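Local coordinates for MW1564 protein (Staphylococcus aureus, PDB 3NTV) that probably transfers a methyl group from S-adenosylmethionine to a hydroxyl oxygen of its substrate, as a putative caffeoyl-CoA O-methyltransferase of the Rossmann-fold class, at residues V55-L58 against T59-I63; S86-F89 against A90-S93; L132-F135 against E136-N139; N205-L208 against I209-G213. All coordinates share one frame; numbering follows the deposited sequence.

Interaction 1. Residues V55-L58 against T59-I63. With SO4 (sulfate ion), chain C.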
ATOM      1  N   VAL A  55     -15.266   2.726  -4.745  1.00 17.90           N
ATOM      2  CA  VAL A  55     -13.916   2.263  -4.411  0.50 17.07           C
ATOM      3  C   VAL A  55     -13.974   1.462  -3.090  1.00 19.54           C
ATOM      4  O   VAL A  55     -14.687   1.865  -2.170  1.00 20.16           O
ATOM      5  CB  VAL A  55     -12.956   3.486  -4.311  0.50 20.26           C
ATOM      6  CG1 VAL A  55     -11.541   3.066  -3.915  0.50 19.86           C
ATOM      7  CG2 VAL A  55     -12.937   4.266  -5.628  0.50 20.20           C
ATOM      8  N   ASP A  56     -13.216   0.357  -2.990  1.00 18.08           N
ATOM      9  CA  ASP A  56     -13.219  -0.420  -1.757  1.00 17.36           C
ATOM     10  C   ASP A  56     -12.563   0.324  -0.603  1.00 20.45           C
ATOM     11  O   ASP A  56     -11.652   1.136  -0.804  1.00 18.45           O
ATOM     12  CB  ASP A  56     -12.618  -1.799  -1.958  1.00 18.50           C
ATOM     13  CG  ASP A  56     -13.491  -2.673  -2.837  1.00 33.17           C
ATOM     14  OD1 ASP A  56     -14.612  -3.016  -2.405  1.00 37.29           O
ATOM     15  OD2 ASP A  56     -13.096  -2.938  -3.982  1.00 35.30           O
ATOM     16  N   ARG A  57     -13.060   0.078   0.611  1.00 17.89           N
ATOM     17  CA  ARG A  57     -12.587   0.760   1.799  1.00 16.81           C
ATOM     18  C   ARG A  57     -11.078   0.690   2.051  1.00 18.18           C
ATOM     19  O   ARG A  57     -10.463   1.723   2.315  1.00 18.59           O
ATOM     20  CB  ARG A  57     -13.363   0.300   3.045  1.00 20.14           C
ATOM     21  CG  ARG A  57     -12.944   1.036   4.320  1.00 22.26           C
ATOM     22  CD  ARG A  57     -13.312   2.528   4.274  1.00 26.24           C
ATOM     23  NE  ARG A  57     -12.786   3.256   5.428  1.00 25.48           N
ATOM     24  CZ  ARG A  57     -13.424   3.405   6.582  1.00 33.55           C
ATOM     25  NH1 ARG A  57     -14.627   2.869   6.758  1.00 23.74           N
ATOM     26  NH2 ARG A  57     -12.855   4.067   7.577  1.00 25.34           N
ATOM     27  N   LEU A  58     -10.492  -0.516   2.024  1.00 15.33           N
ATOM     28  CA  LEU A  58      -9.059  -0.607   2.330  1.00 15.01           C
ATOM     29  C   LEU A  58      -8.215   0.042   1.245  1.00 16.03           C
ATOM     30  O   LEU A  58      -7.204   0.677   1.547  1.00 16.44           O
ATOM     31  CB  LEU A  58      -8.629  -2.062   2.613  1.00 15.58           C
ATOM     32  CG  LEU A  58      -9.325  -2.703   3.838  1.00 20.19           C
ATOM     33  CD1 LEU A  58      -8.848  -4.131   4.043  1.00 20.05           C
ATOM     34  CD2 LEU A  58      -9.089  -1.894   5.120  1.00 20.20           C
ATOM     35  N   THR A  59      -8.663  -0.070  -0.008  1.00 14.43           N
ATOM     36  CA  THR A  59      -7.969   0.591  -1.145  1.00 12.57           C
ATOM     37  C   THR A  59      -8.031   2.114  -0.945  1.00 15.57           C
ATOM     38  O   THR A  59      -7.019   2.807  -1.073  1.00 15.05           O
ATOM     39  CB  THR A  59      -8.697   0.228  -2.455  1.00 14.54           C
ATOM     40  OG1 THR A  59      -8.416  -1.160  -2.728  1.00 19.22           O
ATOM     41  CG2 THR A  59      -8.243   1.095  -3.633  1.00 18.14           C
ATOM     42  N   LEU A  60      -9.218   2.634  -0.643  1.00 13.92           N
ATOM     43  CA  LEU A  60      -9.381   4.069  -0.414  1.00 14.30           C
ATOM     44  C   LEU A  60      -8.499   4.541   0.717  1.00 17.27           C
ATOM     45  O   LEU A  60      -7.831   5.553   0.578  1.00 15.52           O
ATOM     46  CB  LEU A  60     -10.850   4.396  -0.105  1.00 15.36           C
ATOM     47  CG  LEU A  60     -11.078   5.841   0.282  1.00 20.31           C
ATOM     48  CD1 LEU A  60     -11.262   6.705  -0.956  1.00 21.91           C
ATOM     49  CD2 LEU A  60     -12.199   5.947   1.283  1.00 23.37           C
ATOM     50  N   ASP A  61      -8.470   3.809   1.843  1.00 15.75           N
ATOM     51  CA  ASP A  61      -7.666   4.254   2.975  1.00 15.83           C
ATOM     52  C   ASP A  61      -6.155   4.232   2.726  1.00 14.84           C
ATOM     53  O   ASP A  61      -5.438   5.100   3.220  1.00 15.24           O
ATOM     54  CB  ASP A  61      -8.104   3.552   4.254  1.00 18.60           C
ATOM     55  CG  ASP A  61      -9.467   4.029   4.750  1.00 25.61           C
ATOM     56  OD1 ASP A  61      -9.948   5.097   4.275  1.00 27.35           O
ATOM     57  OD2 ASP A  61     -10.030   3.371   5.632  1.00 29.51           O
ATOM     58  N   LEU A  62      -5.702   3.322   1.868  1.00 12.51           N
ATOM     59  CA  LEU A  62      -4.314   3.326   1.439  1.00 11.56           C
ATOM     60  C   LEU A  62      -4.030   4.576   0.587  1.00 13.21           C
ATOM     61  O   LEU A  62      -3.013   5.242   0.803  1.00 13.19           O
ATOM     62  CB  LEU A  62      -3.966   2.064   0.624  1.00 12.66           C
ATOM     63  CG  LEU A  62      -2.574   2.078  -0.059  1.00 15.98           C
ATOM     64  CD1 LEU A  62      -1.423   2.196   0.975  1.00 15.54           C
ATOM     65  CD2 LEU A  62      -2.363   0.776  -0.828  1.00 16.49           C
ATOM     66  N   ILE A  63      -4.929   4.892  -0.362  1.00 11.95           N
ATOM     67  CA  ILE A  63      -4.730   6.063  -1.250  1.00 12.24           C
ATOM     68  C   ILE A  63      -4.710   7.354  -0.421  1.00 15.28           C
ATOM     69  O   ILE A  63      -3.879   8.226  -0.666  1.00 14.28           O
ATOM     70  CB  ILE A  63      -5.787   6.107  -2.375  1.00 14.26           C
ATOM     71  CG1 ILE A  63      -5.660   4.864  -3.312  1.00 12.35           C
ATOM     72  CG2 ILE A  63      -5.599   7.391  -3.202  1.00 15.50           C
ATOM     73  CD1 ILE A  63      -6.915   4.678  -4.217  1.00 15.55           C
TER
HETATM   74  S   SO4 C 233     -16.574   6.647  -6.383  1.00 28.49           S
HETATM   75  O1  SO4 C 233     -15.627   7.786  -6.330  1.00 32.66           O
HETATM   76  O2  SO4 C 233     -17.907   7.168  -6.125  1.00 30.04           O
HETATM   77  O3  SO4 C 233     -16.522   6.047  -7.741  1.00 33.71           O
HETATM   78  O4  SO4 C 233     -16.105   5.629  -5.424  1.00 33.36           O
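Asp61 OD2 lies at the NE edge of the Arg57 guanidinium, a little out of its plane, and the carboxylate stands almost perpendicular to it (88°). The pair is an i to i+4 salt bridge on the first turn of helix 57-70, one of the helices packed round the Rossmann-fold sheet. Arg57 NE gives its N-H to Asp61 OD2 at 2.8 Å, on the syn side of the carboxylate but tilted from its plane. The bond is bent, with an N-H...O angle of 143°. Arg57 reaches Asp61 because its chain leaves with CG anti to the backbone N (chi1 -177°) and bends at chi2. His33 ND1 also bonds Asp61 OD2, so two groups hold this oxygen and probably favour its negative charge. The backbone starts the helix in the regular way: Leu60 N bonds Asp56 O at 2.9 Å, and Asp61 N bonds Arg57 O at 2.9 Å. Asp56 stands at the N-cap position, but its side chain makes no capping bond. Thr59 OG1 bonds Asp222 OD2. Val55 CG1 rests 3.9 Å from Thr59 CG2. The backbone N of Val55 bonds sulfate O4 at 3.1 Å, and Val55 CG2 lies 3.5 Å from the same oxygen.

Interaction 2. Residues S86-F89 against A90-S93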
ATOM      1  N   SER A  86     -13.794  11.221  -4.633  1.00 15.53           N
ATOM      2  CA  SER A  86     -13.479  12.652  -4.769  0.50 15.16           C
ATOM      3  C   SER A  86     -13.630  13.360  -3.428  1.00 17.79           C
ATOM      4  O   SER A  86     -12.731  14.059  -2.993  1.00 16.50           O
ATOM      5  CB  SER A  86     -14.417  13.317  -5.773  0.50 18.05           C
ATOM      6  OG  SER A  86     -14.461  12.610  -6.995  0.50 26.60           O
HETATM    7  N   MSE A  87     -14.768  13.140  -2.760  1.00 15.52           N
HETATM    8  CA  MSE A  87     -15.025  13.781  -1.467  1.00 14.14           C
HETATM    9  C   MSE A  87     -14.134  13.227  -0.367  1.00 17.21           C
HETATM   10  O   MSE A  87     -13.645  13.990   0.455  1.00 17.37           O
HETATM   11  CB  MSE A  87     -16.492  13.669  -1.088  1.00 15.19           C
HETATM   12  CG  MSE A  87     -17.386  14.422  -2.059  1.00 19.50           C
HETATM   13 SE   MSE A  87     -19.259  14.359  -1.527  0.70 24.58          SE
HETATM   14  CE  MSE A  87     -19.540  12.513  -1.759  1.00 22.40           C
ATOM     15  N   GLN A  88     -13.842  11.906  -0.397  1.00 14.66           N
ATOM     16  CA  GLN A  88     -12.943  11.319   0.592  1.00 13.28           C
ATOM     17  C   GLN A  88     -11.551  11.946   0.482  1.00 15.54           C
ATOM     18  O   GLN A  88     -10.958  12.293   1.493  1.00 15.74           O
ATOM     19  CB  GLN A  88     -12.894   9.785   0.445  1.00 13.86           C
ATOM     20  CG  GLN A  88     -14.160   9.097   0.965  1.00 22.69           C
ATOM     21  CD  GLN A  88     -14.190   8.945   2.474  1.00 28.93           C
ATOM     22  OE1 GLN A  88     -13.426   9.563   3.196  1.00 26.20           O
ATOM     23  NE2 GLN A  88     -15.069   8.092   2.984  1.00 24.61           N
ATOM     24  N   PHE A  89     -11.064  12.165  -0.747  1.00 14.35           N
ATOM     25  CA  PHE A  89      -9.748  12.793  -0.923  1.00 13.86           C
ATOM     26  C   PHE A  89      -9.789  14.265  -0.495  1.00 16.96           C
ATOM     27  O   PHE A  89      -8.874  14.722   0.190  1.00 16.93           O
ATOM     28  CB  PHE A  89      -9.275  12.694  -2.384  1.00 15.91           C
ATOM     29  CG  PHE A  89      -9.166  11.292  -2.961  1.00 16.84           C
ATOM     30  CD1 PHE A  89      -8.890  10.203  -2.144  1.00 19.81           C
ATOM     31  CD2 PHE A  89      -9.292  11.075  -4.328  1.00 20.13           C
ATOM     32  CE1 PHE A  89      -8.749   8.916  -2.685  1.00 21.27           C
ATOM     33  CE2 PHE A  89      -9.167   9.789  -4.860  1.00 22.66           C
ATOM     34  CZ  PHE A  89      -8.902   8.724  -4.030  1.00 20.56           C
ATOM     35  N   ALA A  90     -10.836  15.005  -0.910  1.00 15.02           N
ATOM     36  CA  ALA A  90     -10.961  16.422  -0.559  1.00 14.34           C
ATOM     37  C   ALA A  90     -11.104  16.615   0.955  1.00 17.60           C
ATOM     38  O   ALA A  90     -10.658  17.637   1.481  1.00 17.54           O
ATOM     39  CB  ALA A  90     -12.157  17.033  -1.272  1.00 15.26           C
ATOM     40  N   SER A  91     -11.670  15.599   1.662  1.00 15.57           N
ATOM     41  CA  SER A  91     -11.856  15.681   3.115  1.00 16.07           C
ATOM     42  C   SER A  91     -10.562  15.706   3.903  1.00 19.32           C
ATOM     43  O   SER A  91     -10.567  16.079   5.084  1.00 20.14           O
ATOM     44  CB  SER A  91     -12.789  14.578   3.615  1.00 17.48           C
ATOM     45  OG  SER A  91     -12.097  13.339   3.684  1.00 20.04           O
ATOM     46  N   ILE A  92      -9.443  15.262   3.285  1.00 16.21           N
ATOM     47  CA  ILE A  92      -8.158  15.220   3.977  1.00 15.40           C
ATOM     48  C   ILE A  92      -7.606  16.608   4.362  1.00 19.87           C
ATOM     49  O   ILE A  92      -7.049  16.791   5.463  1.00 18.62           O
ATOM     50  CB  ILE A  92      -7.132  14.388   3.163  1.00 17.47           C
ATOM     51  CG1 ILE A  92      -7.620  12.955   2.959  1.00 16.69           C
ATOM     52  CG2 ILE A  92      -5.712  14.443   3.804  1.00 18.79           C
ATOM     53  CD1 ILE A  92      -6.817  12.203   1.814  1.00 18.22           C
ATOM     54  N   SER A  93      -7.743  17.582   3.449  1.00 16.65           N
ATOM     55  CA  SER A  93      -7.212  18.916   3.657  1.00 16.18           C
ATOM     56  C   SER A  93      -7.999  19.916   2.820  1.00 20.32           C
ATOM     57  O   SER A  93      -8.417  19.588   1.706  1.00 18.58           O
ATOM     58  CB  SER A  93      -5.738  18.941   3.246  1.00 20.44           C
ATOM     59  OG  SER A  93      -5.093  20.146   3.624  1.00 28.02           O
TER
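Gln88 O receives the hydroxyl of Ser91 and, more weakly, the backbone N-H of the same residue. The Ser91 OG bond to Gln88 O is the short one, 2.7 Å. The hydroxyl approaches well to the side of the carbonyl, at a C=O...O angle of 125°, and is tilted from its plane. The hydroxyl reaches back because Ser91 OG stands between its own backbone N and carbonyl carbon (chi1 78°). The weak bond from Ser91 N to Gln88 O is 3.4 Å long. The main acceptor of Ser91 N is Met87 O at 2.8 Å. Both oxygens therefore hold Ser91 against the preceding turn. Ala90 N still bonds Ser86 O in the regular i to i+4 pattern.

This is the C-terminal end of helix 84-90, where the chain leaves for strand 97-102 of the Rossmann-fold sheet. The spacing shortens here: Ile92 N bonds Phe89 O, three residues back, at 3.2 Å. That N-H lies above the carbonyl plane and not on a lone pair. Ile92 folds over the same carbonyl, with CG1 3.5 Å from Phe89 O and CD1 reaching 4.1 Å from Phe89 CA. The Phe89 ring points from the helix into the interior, onto Ile75 and Glu77 of strand 74-78 and Ile67 of helix 57-70. Residue 87 is modelled as selenomethionine, and its side chain lies against helix 105-117. The Gln88 side chain bends at chi2 (-80°). Its OE1 accepts bonds from Ser38 OG and Lys64 NZ, and stays 4.0 Å from Ser91 OG.

Interaction 3. Residues L132-F135 against E136-N139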
ATOM      1  N   LEU A 132     -11.830  10.435 -23.459  1.00 18.60           N
ATOM      2  CA  LEU A 132     -10.923  10.536 -24.589  1.00 18.16           C
ATOM      3  C   LEU A 132     -10.736  11.996 -25.031  1.00 22.06           C
ATOM      4  O   LEU A 132      -9.710  12.320 -25.643  1.00 22.52           O
ATOM      5  CB  LEU A 132     -11.475   9.718 -25.774  1.00 18.17           C
ATOM      6  CG  LEU A 132     -11.314   8.197 -25.662  1.00 23.12           C
ATOM      7  CD1 LEU A 132     -12.060   7.482 -26.801  1.00 24.05           C
ATOM      8  CD2 LEU A 132      -9.847   7.802 -25.699  1.00 23.66           C
ATOM      9  N   GLU A 133     -11.715  12.872 -24.732  1.00 19.71           N
ATOM     10  CA  GLU A 133     -11.709  14.253 -25.250  1.00 19.90           C
ATOM     11  C   GLU A 133     -11.629  15.381 -24.243  1.00 22.32           C
ATOM     12  O   GLU A 133     -11.940  16.532 -24.597  1.00 22.79           O
ATOM     13  CB  GLU A 133     -12.960  14.480 -26.098  1.00 21.34           C
ATOM     14  CG  GLU A 133     -13.235  13.400 -27.118  1.00 27.81           C
ATOM     15  CD  GLU A 133     -14.464  13.663 -27.967  1.00 39.93           C
ATOM     16  OE1 GLU A 133     -15.532  14.016 -27.415  1.00 30.82           O
ATOM     17  OE2 GLU A 133     -14.356  13.489 -29.198  1.00 32.69           O
ATOM     18  N   GLN A 134     -11.234  15.087 -22.987  1.00 18.08           N
ATOM     19  CA  GLN A 134     -11.228  16.141 -21.970  1.00 16.94           C
ATOM     20  C   GLN A 134      -9.902  16.815 -21.661  1.00 19.78           C
ATOM     21  O   GLN A 134      -9.867  17.653 -20.760  1.00 19.79           O
ATOM     22  CB  GLN A 134     -11.899  15.658 -20.663  1.00 17.52           C
ATOM     23  CG  GLN A 134     -13.295  15.061 -20.820  1.00 21.97           C
ATOM     24  CD  GLN A 134     -14.245  15.925 -21.607  1.00 24.68           C
ATOM     25  OE1 GLN A 134     -14.294  17.157 -21.440  1.00 22.12           O
ATOM     26  NE2 GLN A 134     -15.015  15.289 -22.497  1.00 21.98           N
ATOM     27  N   PHE A 135      -8.821  16.461 -22.373  1.00 18.72           N
ATOM     28  CA  PHE A 135      -7.490  17.058 -22.112  1.00 18.75           C
ATOM     29  C   PHE A 135      -7.503  18.590 -21.972  1.00 22.53           C
ATOM     30  O   PHE A 135      -6.919  19.130 -21.017  1.00 20.46           O
ATOM     31  CB  PHE A 135      -6.462  16.622 -23.166  1.00 20.42           C
ATOM     32  CG  PHE A 135      -5.054  17.108 -22.892  1.00 21.69           C
ATOM     33  CD1 PHE A 135      -4.201  16.387 -22.058  1.00 23.99           C
ATOM     34  CD2 PHE A 135      -4.584  18.284 -23.461  1.00 23.31           C
ATOM     35  CE1 PHE A 135      -2.904  16.834 -21.809  1.00 24.77           C
ATOM     36  CE2 PHE A 135      -3.295  18.751 -23.179  1.00 26.60           C
ATOM     37  CZ  PHE A 135      -2.463  18.018 -22.364  1.00 25.05           C
ATOM     38  N   GLU A 136      -8.153  19.292 -22.936  1.00 20.52           N
ATOM     39  CA  GLU A 136      -8.212  20.752 -22.925  1.00 20.53           C
ATOM     40  C   GLU A 136      -9.110  21.353 -21.833  1.00 24.35           C
ATOM     41  O   GLU A 136      -9.093  22.566 -21.624  1.00 24.61           O
ATOM     42  CB  GLU A 136      -8.639  21.276 -24.324  1.00 22.25           C
ATOM     43  CG  GLU A 136      -7.572  21.088 -25.395  1.00 32.90           C
ATOM     44  CD  GLU A 136      -6.195  21.683 -25.140  1.00 55.74           C
ATOM     45  OE1 GLU A 136      -6.102  22.804 -24.583  1.00 36.89           O
ATOM     46  OE2 GLU A 136      -5.200  21.027 -25.528  1.00 53.56           O
ATOM     47  N   ASN A 137      -9.898  20.517 -21.149  1.00 18.41           N
ATOM     48  CA  ASN A 137     -10.769  20.978 -20.071  1.00 18.01           C
ATOM     49  C   ASN A 137     -10.137  20.760 -18.703  1.00 20.67           C
ATOM     50  O   ASN A 137     -10.661  21.258 -17.711  1.00 20.91           O
ATOM     51  CB  ASN A 137     -12.142  20.333 -20.167  1.00 18.73           C
ATOM     52  CG  ASN A 137     -12.862  20.758 -21.428  1.00 31.08           C
ATOM     53  OD1 ASN A 137     -12.820  21.928 -21.826  1.00 28.28           O
ATOM     54  ND2 ASN A 137     -13.476  19.806 -22.116  1.00 26.16           N
ATOM     55  N   VAL A 138      -9.021  20.025 -18.655  1.00 17.62           N
ATOM     56  CA  VAL A 138      -8.342  19.735 -17.372  1.00 16.48           C
ATOM     57  C   VAL A 138      -6.875  20.139 -17.339  1.00 20.19           C
ATOM     58  O   VAL A 138      -6.211  19.964 -16.309  1.00 19.54           O
ATOM     59  CB  VAL A 138      -8.523  18.234 -16.981  1.00 18.64           C
ATOM     60  CG1 VAL A 138      -9.997  17.809 -17.009  1.00 18.93           C
ATOM     61  CG2 VAL A 138      -7.665  17.297 -17.839  1.00 17.94           C
ATOM     62  N   ASN A 139      -6.346  20.658 -18.454  1.00 19.46           N
ATOM     63  CA  ASN A 139      -4.933  21.005 -18.534  1.00 18.62           C
ATOM     64  C   ASN A 139      -4.564  22.387 -17.964  1.00 22.47           C
ATOM     65  O   ASN A 139      -3.503  22.911 -18.308  1.00 23.33           O
ATOM     66  CB  ASN A 139      -4.424  20.843 -19.961  1.00 19.90           C
ATOM     67  CG  ASN A 139      -5.031  21.818 -20.947  1.00 25.03           C
ATOM     68  OD1 ASN A 139      -6.038  22.476 -20.676  1.00 23.25           O
ATOM     69  ND2 ASN A 139      -4.405  21.928 -22.104  1.00 27.60           N
TER
HETATM   70  O   HOH W   1      -9.426  18.100 -25.301  1.00 38.86           O
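Glu133 meets Glu136 through a water, which donates to Glu133 O at 3.0 Å and accepts from Glu136 N at 2.9 Å. The water thus occupies the backbone N-H of Glu136 as the chain begins to turn.

Gln134 comes next and holds Asn137 twice. Asn137 N bonds Gln134 O at 2.9 Å, coming from above the carbonyl plane. Asn137 ND2 bonds Gln134 OE1, also at 2.9 Å, with an N-H...O angle of 154°. The two amide planes are tilted 22° apart, and OE1 lies in the amide plane of Asn137. Gln134 can curl its amide round to Asn137 because the chain bends at chi2 (-51°). Its NE2 bonds Asn130 O, so both ends of this buried amide have a partner and its rotation is fixed.

Phe135 follows, its side chain crossed by Asn139 at about a right angle. CB of Asn139 lies over one face of the ring in a CH-pi contact, 4.3 Å from the centroid and offset toward the rim. Glu136 OE2 sits at the ring edge, in its plane, 3.5 Å from Phe135 CD2. The carboxylate and Asn139 are tied together, since Asn139 ND2 bonds Glu136 OE1 from above the carboxylate plane. Ile161 and Leu165 also pack on the ring. Phe135 O accepts the N-H of Val138 at 3.3 Å, again from above the carbonyl plane.

The i+3 to i bonds of Asn137 and Val138 are of the 3-10 kind. This short turn lies on the long crossover of the Rossmann-like methyltransferase fold, from outer strand 124-128 past 97-102 and 74-78 to strand 143-149.

Interaction 4. Residues N205-L208 against I209-G213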
ATOM      1  N   ASN A 205      -1.762  -4.052 -17.646  1.00 16.01           N
ATOM      2  CA  ASN A 205      -0.698  -4.363 -16.671  1.00 16.15           C
ATOM      3  C   ASN A 205       0.668  -4.586 -17.324  1.00 20.60           C
ATOM      4  O   ASN A 205       1.668  -4.027 -16.874  1.00 19.72           O
ATOM      5  CB  ASN A 205      -1.087  -5.535 -15.796  1.00 18.05           C
ATOM      6  CG  ASN A 205      -2.282  -5.243 -14.922  1.00 22.28           C
ATOM      7  OD1 ASN A 205      -2.657  -4.073 -14.684  1.00 20.20           O
ATOM      8  ND2 ASN A 205      -2.946  -6.288 -14.480  1.00 16.60           N
ATOM      9  N   GLU A 206       0.702  -5.394 -18.398  1.00 20.45           N
ATOM     10  CA  GLU A 206       1.943  -5.682 -19.126  1.00 21.08           C
ATOM     11  C   GLU A 206       2.499  -4.421 -19.761  1.00 23.53           C
ATOM     12  O   GLU A 206       3.700  -4.213 -19.743  1.00 25.01           O
ATOM     13  CB  GLU A 206       1.693  -6.737 -20.219  1.00 23.16           C
ATOM     14  CG  GLU A 206       1.364  -8.121 -19.697  1.00 37.21           C
ATOM     15  CD  GLU A 206       2.503  -8.952 -19.129  1.00 61.24           C
ATOM     16  OE1 GLU A 206       2.203  -9.951 -18.438  1.00 56.09           O
ATOM     17  OE2 GLU A 206       3.686  -8.623 -19.381  1.00 52.93           O
ATOM     18  N   TRP A 207       1.635  -3.585 -20.338  1.00 20.33           N
ATOM     19  CA  TRP A 207       2.070  -2.355 -20.986  1.00 21.70           C
ATOM     20  C   TRP A 207       2.629  -1.382 -19.915  1.00 23.77           C
ATOM     21  O   TRP A 207       3.662  -0.750 -20.130  1.00 23.64           O
ATOM     22  CB  TRP A 207       0.879  -1.750 -21.730  1.00 22.27           C
ATOM     23  CG  TRP A 207       1.118  -0.387 -22.285  1.00 24.68           C
ATOM     24  CD1 TRP A 207       1.652  -0.076 -23.501  1.00 28.10           C
ATOM     25  CD2 TRP A 207       0.779   0.855 -21.661  1.00 25.20           C
ATOM     26  NE1 TRP A 207       1.683   1.290 -23.666  1.00 28.03           N
ATOM     27  CE2 TRP A 207       1.125   1.885 -22.560  1.00 29.29           C
ATOM     28  CE3 TRP A 207       0.178   1.197 -20.432  1.00 26.74           C
ATOM     29  CZ2 TRP A 207       0.925   3.237 -22.261  1.00 29.17           C
ATOM     30  CZ3 TRP A 207      -0.036   2.534 -20.144  1.00 28.06           C
ATOM     31  CH2 TRP A 207       0.355   3.538 -21.042  1.00 28.85           C
ATOM     32  N   LEU A 208       1.958  -1.307 -18.757  1.00 19.98           N
ATOM     33  CA  LEU A 208       2.374  -0.417 -17.669  1.00 19.08           C
ATOM     34  C   LEU A 208       3.769  -0.723 -17.139  1.00 23.24           C
ATOM     35  O   LEU A 208       4.579   0.197 -17.009  1.00 22.88           O
ATOM     36  CB  LEU A 208       1.345  -0.453 -16.543  1.00 18.30           C
ATOM     37  CG  LEU A 208       1.640   0.391 -15.287  1.00 20.32           C
ATOM     38  CD1 LEU A 208       1.718   1.863 -15.637  1.00 20.71           C
ATOM     39  CD2 LEU A 208       0.561   0.147 -14.256  1.00 18.03           C
ATOM     40  N   ILE A 209       4.051  -2.001 -16.846  1.00 21.61           N
ATOM     41  CA  ILE A 209       5.359  -2.411 -16.332  1.00 23.11           C
ATOM     42  C   ILE A 209       6.504  -2.103 -17.299  1.00 29.62           C
ATOM     43  O   ILE A 209       7.649  -2.017 -16.856  1.00 28.82           O
ATOM     44  CB  ILE A 209       5.397  -3.877 -15.849  1.00 26.52           C
ATOM     45  CG1 ILE A 209       5.155  -4.884 -16.988  1.00 26.79           C
ATOM     46  CG2 ILE A 209       4.452  -4.088 -14.696  1.00 28.72           C
ATOM     47  CD1 ILE A 209       5.487  -6.362 -16.666  1.00 32.07           C
ATOM     48  N   LYS A 210       6.191  -1.958 -18.601  1.00 29.15           N
ATOM     49  CA  LYS A 210       7.168  -1.672 -19.654  1.00 30.92           C
ATOM     50  C   LYS A 210       7.394  -0.178 -19.935  1.00 36.71           C
ATOM     51  O   LYS A 210       8.190   0.155 -20.814  1.00 37.28           O
ATOM     52  CB  LYS A 210       6.852  -2.460 -20.948  1.00 34.33           C
ATOM     53  CG  LYS A 210       6.821  -3.987 -20.795  1.00 48.03           C
ATOM     54  CD  LYS A 210       8.139  -4.598 -20.294  1.00 55.42           C
ATOM     55  CE  LYS A 210       8.109  -6.110 -20.270  1.00 58.18           C
ATOM     56  NZ  LYS A 210       8.223  -6.644 -18.889  1.00 55.76           N
ATOM     57  N   GLN A 211       6.719   0.722 -19.192  1.00 32.62           N
ATOM     58  CA  GLN A 211       6.902   2.169 -19.367  1.00 31.72           C
ATOM     59  C   GLN A 211       8.200   2.566 -18.638  1.00 35.74           C
ATOM     60  O   GLN A 211       8.262   2.414 -17.415  1.00 32.96           O
ATOM     61  CB  GLN A 211       5.680   2.965 -18.839  1.00 32.54           C
ATOM     62  CG  GLN A 211       4.321   2.635 -19.493  1.00 35.65           C
ATOM     63  CD  GLN A 211       4.300   2.848 -20.988  1.00 54.96           C
ATOM     64  OE1 GLN A 211       4.341   1.896 -21.775  1.00 48.16           O
ATOM     65  NE2 GLN A 211       4.245   4.101 -21.413  1.00 50.49           N
ATOM     66  N   PRO A 212       9.279   3.007 -19.341  1.00 34.04           N
ATOM     67  CA  PRO A 212      10.539   3.302 -18.623  1.00 33.62           C
ATOM     68  C   PRO A 212      10.535   4.523 -17.700  1.00 33.40           C
ATOM     69  O   PRO A 212      11.386   4.616 -16.818  1.00 33.34           O
ATOM     70  CB  PRO A 212      11.580   3.420 -19.745  1.00 36.10           C
ATOM     71  CG  PRO A 212      10.799   3.831 -20.935  1.00 40.90           C
ATOM     72  CD  PRO A 212       9.429   3.214 -20.800  1.00 36.63           C
ATOM     73  N   GLY A 213       9.592   5.434 -17.893  1.00 27.27           N
ATOM     74  CA  GLY A 213       9.520   6.623 -17.054  1.00 26.48           C
ATOM     75  C   GLY A 213       8.730   6.424 -15.772  1.00 27.30           C
ATOM     76  O   GLY A 213       8.383   7.408 -15.118  1.00 27.48           O
TER
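Ile209, Gln211 and Trp207 carry much of this contact. The amide of Gln211 lies over one face of the Trp207 indole, and the two planes are 25° apart, stacked. Gln211 CD is 3.6 Å from Trp207 CZ2. Gln211 CG stands above the six-membered ring, 4.2 Å from its centroid and almost on the normal, a CH-pi contact. The indole lies beneath Gln211 because Trp207 CG is anti to the backbone N (chi1 172°). Trp207 and Phe159 of helix 155-162 form a T-shaped (edge-to-face) pair.

The place is the C-terminal end of helix 192-209, where the chain turns into strand 214-219 at the edge of the Rossmann-fold sheet. Ile209 N still bonds Asn205 O at 3.1 Å, four residues back. The next bonds span three: Lys210 N to Trp207 O at 3.2 Å, and Gln211 N to Leu208 O at 3.1 Å. Both come from above the carbonyl plane.

Ile209 lies alongside Glu206, the two side chains pointing the same way. Ile209 CG1 is placed between the backbone N and carbonyl carbon (chi1 64°) and comes 3.2 Å from Glu206 O. Its CD1 is 4.0 Å from Glu206 OE2. His35 of the second subunit packs on Ile209, and Leu32 of that subunit packs on Glu206.

How the interactions relate
Interactions 1 and 2 touch directly, with centres about 13 Å apart. Ile63 CG2 lies 3.5 Å from Phe89 CE1, and Leu60 CD2 lies 3.7 Å from Gln88 CG, so helices 57-70 and 84-90 pack together. The bound sulfate lies beside both, about 5 Å from the Ser86 side chain. The ion probably comes from the crystallisation liquor. Ala81, Ile82, Tyr84 and Ser85, in and just after the glycine-containing loop that follows strand 74-78, also bond it. It probably marks part of the cofactor pocket, as in related methyltransferases. Interaction 3 touches none of the others, its nearest atoms about 12 Å from both interactions 2 and 4. Interactions 1 and 4 both touch the second subunit.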